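Local coordinates for protein beta-1,3-1,4-glucanase (Caldicellulosiruptor sp. F32, PDB 5H4R) that probably hydrolyses the mixed-linkage beta-glucan lichenan, as a family 5 glycoside hydrolase, and is captured here with cellotetraose bound in its pocket, at residues Phe112-Arg117 against Thr168-Arg173; Arg302-Phe307 against Ala343-Arg348; Ala213-Asn218 against Asp252-Pro257. The protein carries 1 engineered substitution. One frame throughout, in Å; residues are numbered along the deposited sequence.

Contact 1: residues Phe112-Arg117 against Thr168-Arg173; sequences FTISKR and TQVATR
Gln169 lays its side-chain amide against the backbone of Phe112-Ile114, presenting its oxygen and its nitrogen to the same short run of chain. Its OE1 accepts from the backbone N of Ile114 at 2.8 Å along a nearly straight path (172°), with the donor in the carbonyl plane and on a lone pair. The NE2 group in turn donates to the O of Phe112, also at 2.8 Å; this acceptor lies in the plane of the Gln169 amide, although NE2 itself stands above the plane of the Phe112 carbonyl. With both ends engaged, the rotation of the amide is fixed, and a further bond from NE2 to the O of Ser165 ties it back to its own helix. The fold is a TIM barrel of the family 5 cellulase type; the short strand 113-114 belongs to a small two-stranded antiparallel sheet outside the eight-stranded barrel, and leads into helix 116-131 next to the end of helix 156-173. Ile114 slides past Gln169 in the opposite direction; its CG1, turned beside the backbone N (chi1 -60°), carries CD1 to 3.8 Å from CG2 of Val170, while Trp103 touches both residues. Nearer the surface, CG of Lys116 meets the edge of the Arg173 guanidinium, 4.2 Å from NH2. The two cations share Asp120, which makes a salt bridge to each and probably offsets their like charges, and Arg173 NH1 also bonds to Gln123.

Contact 2: residues Arg302-Phe307 against Ala343-Arg348; sequences RDIDYF and AAYYVR
The segments 302-307 and 343-348, parts of helices 298-316 and 336-352, run almost parallel, their N-to-C directions only 13° apart and their axes 10.4 Å from each other at closest approach, with Ile304 and Tyr346 nearest in backbone register. Ile304 points into the gap and wedges between two tyrosines. Its CG2 lies at the edge of the Tyr345 ring, 4.0 Å from CE2, whereas CD1 approaches CD2 of Tyr346 obliquely at the same distance and also reaches the Tyr345 ring. Both tyrosine rings are swung out with CG anti to the backbone N, and being consecutive on the helix they diverge to either side of the isoleucine. The phenol of Tyr345 ends on a carboxylate: its OH donates to OD1 of Asp305 over 2.6 Å, meeting OD1 on its syn lone pair, the side of the other carboxylate oxygen, with the carboxylate and ring planes 43° apart. OD1 lies in the plane of the ring, at its edge. On the other flank Phe307 crosses Tyr346 at about a right angle, and its edge atom CZ comes within 3.5 Å of the Tyr346 OH. That hydroxyl is hydrogen-bonded to the O of Ala273, so its polar end is satisfied although Phe307 packs beside it. Such side-by-side helices are what the repeating beta-alpha units of a TIM barrel produce. Toward the barrel, Phe307 and Tyr346 both touch Ile324 of strand 322-327, Tyr346 stacks on Phe327 of the same strand, and helix 385-395 packs against Ala343 and Val347.

Contact 3: residues Ala213-Asn218 against Asp252-Pro257; sequences AINKLN and DEFKIP
Asn215 reaches from helix 205-226 to the loop Asp252-Pro257, extended from Phe254 onward, which leads toward strand 267-272 of the TIM barrel; the contact thus ties one outer helix of the barrel to the connection that enters a later strand. Direct hydrogen bonds come first. With CG beside its backbone N (chi1 -74°), Asn215 directs its amide at the loop backbone and bonds there through both ends. ND2 donates to the O of Glu253 at 2.9 Å, the nitrogen lying in the plane of that carbonyl and the acceptor close to the plane of the amide. OD1 accepts from the backbone N of Lys255 at 3.1 Å, but here the donor stands well above the amide carbonyl plane, 48° out of it, so this bond is off the lone pair. The two bonds straddle Phe254 and hold the buried amide against a backbone that belongs to neither helix nor strand.

Van der Waals contacts form the second group. The Lys255 chain crosses Asn215 at about a right angle, with CG 3.7 Å from ND2. Phe254 brings CD1 to 3.9 Å from the Asn215 OD1, obliquely to the ring, and the same side chain also touches Ile269 of strand 267-272. One turn along the helix, the ring of Pro257 rests against Asn218, its CG 4.0 Å from CB; Gln219 and Val222 of the same helix also touch the proline.

Water supplies the third kind of link. One molecule lies near both Asn215 O and Lys255 O. Another sits beside Asn215 OD1 and Lys255 O and accepts from ND2 of Asn218 at 2.9 Å, while the same ND2 is also hydrogen-bonded to the O of Pro240.

Overall arrangement
Followed from the N terminus, the three contacts come in series, with no nesting or crossing. Contact 1 closes first, over a loop of 50 residues that includes strand 135-139, joining strand 113-114 and the start of helix 116-131 to the end of helix 156-173. Contact 3 follows and spans strand 237-240, returning the loop before strand 267-272 to helix 205-226. Contact 2 closes last, across strand 322-327, pairing helices 298-316 and 336-352. All lie in the outer layer of a single barrel: contacts 1 and 2 are on opposite sides of the chain's centre, their own centres about 37 Å apart, whereas the centre of contact 3 is about 25 Å from that of contact 1 and about 26 Å from that of contact 2.

Contact 1: residues Phe112-Arg117 against Thr168-Arg173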
# COMPACT_ATOMS: atom_id res chain seq x y z
N PHE A 112 20.21 -13.68 3.10
CA PHE A 112 19.18 -13.16 2.20
C PHE A 112 19.75 -12.16 1.19
O PHE A 112 19.25 -11.03 1.03
CB PHE A 112 18.02 -12.49 2.97
CG PHE A 112 17.43 -13.34 4.08
CD1 PHE A 112 16.59 -14.41 3.80
CD2 PHE A 112 17.66 -13.01 5.41
CE1 PHE A 112 16.03 -15.15 4.82
CE2 PHE A 112 17.09 -13.75 6.43
CZ PHE A 112 16.27 -14.82 6.14
N THR A 113 20.75 -12.61 0.45
CA THR A 113 21.31 -11.77 -0.60
C THR A 113 20.31 -11.64 -1.73
O THR A 113 19.93 -12.66 -2.33
CB THR A 113 22.61 -12.35 -1.13
OG1 THR A 113 23.55 -12.50 -0.07
CG2 THR A 113 23.20 -11.43 -2.19
N ILE A 114 19.95 -10.41 -2.07
CA ILE A 114 19.00 -10.17 -3.17
C ILE A 114 19.72 -10.34 -4.50
O ILE A 114 20.82 -9.80 -4.71
CB ILE A 114 18.38 -8.76 -3.06
CG1 ILE A 114 17.61 -8.59 -1.74
CG2 ILE A 114 17.45 -8.52 -4.23
CD1 ILE A 114 17.22 -7.15 -1.45
N SER A 115 19.10 -11.09 -5.40
CA SER A 115 19.57 -11.23 -6.76
C SER A 115 19.79 -9.86 -7.40
O SER A 115 18.89 -9.01 -7.39
CB SER A 115 18.55 -12.01 -7.59
OG SER A 115 18.67 -11.66 -8.96
N LYS A 116 20.99 -9.66 -7.93
CA LYS A 116 21.30 -8.40 -8.59
C LYS A 116 20.35 -8.12 -9.75
O LYS A 116 19.91 -6.98 -9.93
CB LYS A 116 22.74 -8.38 -9.07
CG LYS A 116 23.16 -7.02 -9.60
CD LYS A 116 24.64 -7.01 -10.00
CE LYS A 116 25.05 -5.68 -10.61
NZ LYS A 116 24.28 -5.37 -11.86
N ARG A 117 20.03 -9.14 -10.56
CA ARG A 117 19.17 -8.90 -11.72
C ARG A 117 17.80 -8.42 -11.28
O ARG A 117 17.21 -7.53 -11.90
CB ARG A 117 19.04 -10.17 -12.58
CG ARG A 117 20.31 -10.47 -13.32
CD ARG A 117 20.17 -11.69 -14.20
NE ARG A 117 19.26 -11.47 -15.33
CZ ARG A 117 18.10 -12.11 -15.51
NH1 ARG A 117 17.69 -13.02 -14.65
NH2 ARG A 117 17.37 -11.84 -16.58
N THR A 168 18.75 -3.16 4.42
CA THR A 168 20.10 -2.67 4.20
C THR A 168 20.42 -2.65 2.71
O THR A 168 20.95 -1.67 2.18
CB THR A 168 21.12 -3.53 4.96
OG1 THR A 168 20.95 -3.37 6.37
CG2 THR A 168 22.54 -3.11 4.62
N GLN A 169 20.08 -3.74 2.02
CA GLN A 169 20.39 -3.85 0.60
C GLN A 169 19.58 -2.86 -0.22
O GLN A 169 20.13 -2.18 -1.09
CB GLN A 169 20.14 -5.27 0.10
CG GLN A 169 21.12 -6.27 0.65
CD GLN A 169 20.76 -7.67 0.26
OE1 GLN A 169 21.04 -8.11 -0.87
NE2 GLN A 169 20.16 -8.40 1.20
N VAL A 170 18.27 -2.80 0.03
CA VAL A 170 17.42 -1.91 -0.76
C VAL A 170 17.74 -0.45 -0.44
O VAL A 170 17.90 0.39 -1.35
CB VAL A 170 15.94 -2.24 -0.53
CG1 VAL A 170 15.04 -1.23 -1.24
CG2 VAL A 170 15.67 -3.68 -1.00
N ALA A 171 17.83 -0.10 0.84
CA ALA A 171 18.10 1.29 1.19
C ALA A 171 19.44 1.74 0.64
O ALA A 171 19.59 2.88 0.18
CB ALA A 171 18.05 1.48 2.70
N THR A 172 20.44 0.85 0.66
CA THR A 172 21.74 1.23 0.13
C THR A 172 21.66 1.52 -1.36
O THR A 172 22.23 2.50 -1.85
CB THR A 172 22.79 0.14 0.44
OG1 THR A 172 22.99 0.04 1.85
CG2 THR A 172 24.13 0.49 -0.20
N ARG A 173 20.94 0.68 -2.11
CA ARG A 173 20.84 0.90 -3.55
C ARG A 173 20.23 2.26 -3.85
O ARG A 173 20.65 2.93 -4.79
CB ARG A 173 19.99 -0.22 -4.18
CG ARG A 173 19.73 -0.08 -5.68
CD ARG A 173 21.02 -0.18 -6.48
NE ARG A 173 21.54 -1.55 -6.55
CZ ARG A 173 21.26 -2.41 -7.52
NH1 ARG A 173 20.49 -2.05 -8.53
NH2 ARG A 173 21.79 -3.63 -7.52

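Contact 2: residues Arg302-Phe307 against Ala343-Arg348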
# COMPACT_ATOMS: atom_id res chain seq x y z
N ARG A 302 -20.93 4.31 5.74
CA ARG A 302 -20.59 4.20 7.16
C ARG A 302 -19.15 3.73 7.41
O ARG A 302 -18.43 4.32 8.24
CB ARG A 302 -21.57 3.24 7.83
CG ARG A 302 -21.45 3.22 9.33
CD ARG A 302 -22.21 2.01 9.93
NE ARG A 302 -21.39 0.80 9.81
CZ ARG A 302 -21.53 -0.29 10.55
NH1 ARG A 302 -22.47 -0.37 11.47
NH2 ARG A 302 -20.69 -1.30 10.36
N ASP A 303 -18.76 2.61 6.81
CA ASP A 303 -17.47 2.02 7.17
C ASP A 303 -16.28 2.85 6.68
O ASP A 303 -15.20 2.78 7.27
CB ASP A 303 -17.35 0.60 6.60
CG ASP A 303 -18.26 -0.41 7.28
OD1 ASP A 303 -18.92 -0.07 8.29
OD2 ASP A 303 -18.27 -1.58 6.83
N ILE A 304 -16.46 3.62 5.60
CA ILE A 304 -15.44 4.55 5.12
C ILE A 304 -15.25 5.67 6.12
O ILE A 304 -14.14 5.93 6.59
CB ILE A 304 -15.85 5.10 3.74
CG1 ILE A 304 -15.88 3.96 2.72
CG2 ILE A 304 -14.93 6.24 3.27
CD1 ILE A 304 -16.51 4.27 1.43
N ASP A 305 -16.35 6.34 6.48
CA ASP A 305 -16.27 7.43 7.44
C ASP A 305 -15.63 6.98 8.74
O ASP A 305 -14.82 7.71 9.32
CB ASP A 305 -17.65 7.99 7.76
CG ASP A 305 -18.39 8.51 6.56
OD1 ASP A 305 -17.77 8.77 5.52
OD2 ASP A 305 -19.63 8.69 6.68
N TYR A 306 -16.02 5.80 9.23
CA TYR A 306 -15.64 5.42 10.59
C TYR A 306 -14.13 5.27 10.73
O TYR A 306 -13.53 5.83 11.65
CB TYR A 306 -16.32 4.14 11.02
CG TYR A 306 -16.07 3.88 12.50
CD1 TYR A 306 -16.58 4.76 13.45
CD2 TYR A 306 -15.31 2.81 12.95
CE1 TYR A 306 -16.36 4.58 14.79
CE2 TYR A 306 -15.09 2.62 14.32
CZ TYR A 306 -15.62 3.52 15.22
OH TYR A 306 -15.42 3.38 16.59
N PHE A 307 -13.50 4.47 9.87
CA PHE A 307 -12.07 4.27 10.09
C PHE A 307 -11.30 5.55 9.79
O PHE A 307 -10.29 5.83 10.45
CB PHE A 307 -11.56 3.05 9.28
CG PHE A 307 -11.14 3.36 7.87
CD1 PHE A 307 -9.82 3.75 7.57
CD2 PHE A 307 -12.02 3.22 6.83
CE1 PHE A 307 -9.45 4.03 6.28
CE2 PHE A 307 -11.65 3.50 5.53
CZ PHE A 307 -10.35 3.89 5.25
N ALA A 343 -15.61 5.52 -5.58
CA ALA A 343 -14.25 6.02 -5.71
C ALA A 343 -14.19 7.51 -5.44
O ALA A 343 -13.27 7.99 -4.76
CB ALA A 343 -13.70 5.72 -7.11
N ALA A 344 -15.17 8.26 -5.94
CA ALA A 344 -15.22 9.68 -5.66
C ALA A 344 -15.39 9.92 -4.17
O ALA A 344 -14.72 10.78 -3.59
CB ALA A 344 -16.37 10.33 -6.43
N TYR A 345 -16.31 9.20 -3.54
CA TYR A 345 -16.58 9.43 -2.13
C TYR A 345 -15.37 9.09 -1.28
O TYR A 345 -14.99 9.85 -0.38
CB TYR A 345 -17.80 8.62 -1.67
CG TYR A 345 -18.18 8.92 -0.25
CD1 TYR A 345 -19.05 9.97 0.04
CD2 TYR A 345 -17.67 8.18 0.80
CE1 TYR A 345 -19.39 10.27 1.35
CE2 TYR A 345 -18.02 8.48 2.13
CZ TYR A 345 -18.87 9.52 2.39
OH TYR A 345 -19.23 9.82 3.68
N TYR A 346 -14.76 7.92 -1.54
CA TYR A 346 -13.64 7.46 -0.74
C TYR A 346 -12.49 8.47 -0.80
O TYR A 346 -11.94 8.86 0.24
CB TYR A 346 -13.21 6.09 -1.24
CG TYR A 346 -12.26 5.33 -0.36
CD1 TYR A 346 -10.93 5.71 -0.24
CD2 TYR A 346 -12.67 4.18 0.30
CE1 TYR A 346 -10.04 4.98 0.54
CE2 TYR A 346 -11.79 3.45 1.10
CZ TYR A 346 -10.49 3.87 1.20
OH TYR A 346 -9.61 3.13 1.96
N VAL A 347 -12.15 8.93 -2.01
CA VAL A 347 -11.05 9.89 -2.16
C VAL A 347 -11.39 11.23 -1.49
O VAL A 347 -10.55 11.83 -0.81
CB VAL A 347 -10.70 10.05 -3.64
CG1 VAL A 347 -9.72 11.22 -3.84
CG2 VAL A 347 -10.08 8.79 -4.15
N ARG A 348 -12.62 11.73 -1.64
CA ARG A 348 -12.95 13.00 -0.98
C ARG A 348 -12.97 12.85 0.55
O ARG A 348 -12.48 13.73 1.28
CB ARG A 348 -14.29 13.53 -1.46
CG ARG A 348 -14.76 14.81 -0.74
CD ARG A 348 -13.77 15.95 -0.87
NE ARG A 348 -14.04 17.00 0.12
CZ ARG A 348 -13.14 17.87 0.57
NH1 ARG A 348 -11.89 17.84 0.12
NH2 ARG A 348 -13.47 18.78 1.48

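Contact 3: residues Ala213-Asn218 against Asp252-Pro257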
# COMPACT_ATOMS: atom_id res chain seq x y z
N ALA A 213 5.77 -8.03 18.18
CA ALA A 213 6.77 -8.36 17.19
C ALA A 213 6.78 -7.35 16.06
O ALA A 213 7.84 -6.98 15.56
CB ALA A 213 6.53 -9.77 16.65
N ILE A 214 5.59 -6.89 15.64
CA ILE A 214 5.49 -5.91 14.56
C ILE A 214 6.10 -4.59 15.00
O ILE A 214 6.79 -3.92 14.21
CB ILE A 214 4.03 -5.75 14.10
CG1 ILE A 214 3.58 -6.98 13.30
CG2 ILE A 214 3.86 -4.51 13.18
CD1 ILE A 214 2.11 -7.04 13.06
N ASN A 215 5.87 -4.19 16.25
CA ASN A 215 6.51 -2.99 16.78
C ASN A 215 8.03 -3.11 16.70
O ASN A 215 8.72 -2.18 16.26
CB ASN A 215 6.07 -2.73 18.22
CG ASN A 215 4.64 -2.20 18.33
OD1 ASN A 215 4.10 -1.64 17.38
ND2 ASN A 215 4.04 -2.35 19.52
N LYS A 216 8.56 -4.26 17.11
CA LYS A 216 10.00 -4.48 17.08
C LYS A 216 10.53 -4.43 15.66
O LYS A 216 11.58 -3.81 15.39
CB LYS A 216 10.34 -5.83 17.71
CG LYS A 216 11.78 -6.30 17.52
CD LYS A 216 12.80 -5.39 18.26
CE LYS A 216 14.19 -6.02 18.25
NZ LYS A 216 15.22 -5.12 18.82
N LEU A 217 9.85 -5.10 14.74
CA LEU A 217 10.33 -5.17 13.37
C LEU A 217 10.21 -3.83 12.66
O LEU A 217 11.04 -3.51 11.80
CB LEU A 217 9.56 -6.25 12.63
CG LEU A 217 9.84 -7.67 13.16
CD1 LEU A 217 8.81 -8.69 12.67
CD2 LEU A 217 11.25 -8.11 12.76
N ASN A 218 9.22 -3.01 13.02
CA ASN A 218 9.13 -1.66 12.48
C ASN A 218 10.26 -0.79 13.01
O ASN A 218 10.81 0.04 12.27
CB ASN A 218 7.78 -1.02 12.79
CG ASN A 218 6.67 -1.48 11.87
OD1 ASN A 218 6.91 -1.97 10.77
ND2 ASN A 218 5.43 -1.28 12.31
N ASP A 252 -4.00 0.92 21.47
CA ASP A 252 -2.98 1.57 22.30
C ASP A 252 -1.63 0.87 22.16
O ASP A 252 -0.58 1.50 22.34
CB ASP A 252 -3.41 1.56 23.76
CG ASP A 252 -4.61 2.43 24.03
OD1 ASP A 252 -4.94 3.30 23.19
OD2 ASP A 252 -5.21 2.25 25.11
N GLU A 253 -1.64 -0.43 21.86
CA GLU A 253 -0.42 -1.21 21.85
C GLU A 253 0.46 -0.92 20.63
O GLU A 253 1.62 -1.33 20.64
CB GLU A 253 -0.75 -2.70 21.90
CG GLU A 253 -1.26 -3.15 23.27
CD GLU A 253 -2.77 -3.01 23.44
OE1 GLU A 253 -3.44 -2.41 22.58
OE2 GLU A 253 -3.28 -3.52 24.46
N PHE A 254 -0.06 -0.26 19.60
CA PHE A 254 0.75 0.08 18.44
C PHE A 254 1.72 1.20 18.83
O PHE A 254 1.34 2.15 19.51
CB PHE A 254 -0.13 0.53 17.27
CG PHE A 254 0.66 1.02 16.10
CD1 PHE A 254 1.29 0.12 15.27
CD2 PHE A 254 0.80 2.37 15.85
CE1 PHE A 254 2.04 0.56 14.18
CE2 PHE A 254 1.58 2.81 14.79
CZ PHE A 254 2.19 1.92 13.97
N LYS A 255 2.98 1.07 18.39
CA LYS A 255 3.99 2.06 18.71
C LYS A 255 4.60 2.62 17.44
O LYS A 255 5.09 1.85 16.59
CB LYS A 255 5.09 1.46 19.59
CG LYS A 255 4.64 0.99 20.94
CD LYS A 255 5.81 0.37 21.69
CE LYS A 255 5.39 -0.10 23.07
NZ LYS A 255 6.49 -0.86 23.73
N ILE A 256 4.58 3.94 17.30
CA ILE A 256 5.36 4.55 16.22
C ILE A 256 6.84 4.41 16.56
O ILE A 256 7.24 4.76 17.69
CB ILE A 256 4.99 6.02 16.06
CG1 ILE A 256 3.52 6.20 15.69
CG2 ILE A 256 5.89 6.67 14.96
CD1 ILE A 256 3.07 7.65 15.72
N PRO A 257 7.67 3.88 15.66
CA PRO A 257 9.10 3.73 15.97
C PRO A 257 9.76 5.05 16.32
O PRO A 257 9.43 6.09 15.75
CB PRO A 257 9.70 3.16 14.68
CG PRO A 257 8.60 2.69 13.89
CD PRO A 257 7.33 3.38 14.32
O HOH W 1 5.15 -0.38 15.09
O HOH W 2 7.84 0.45 16.78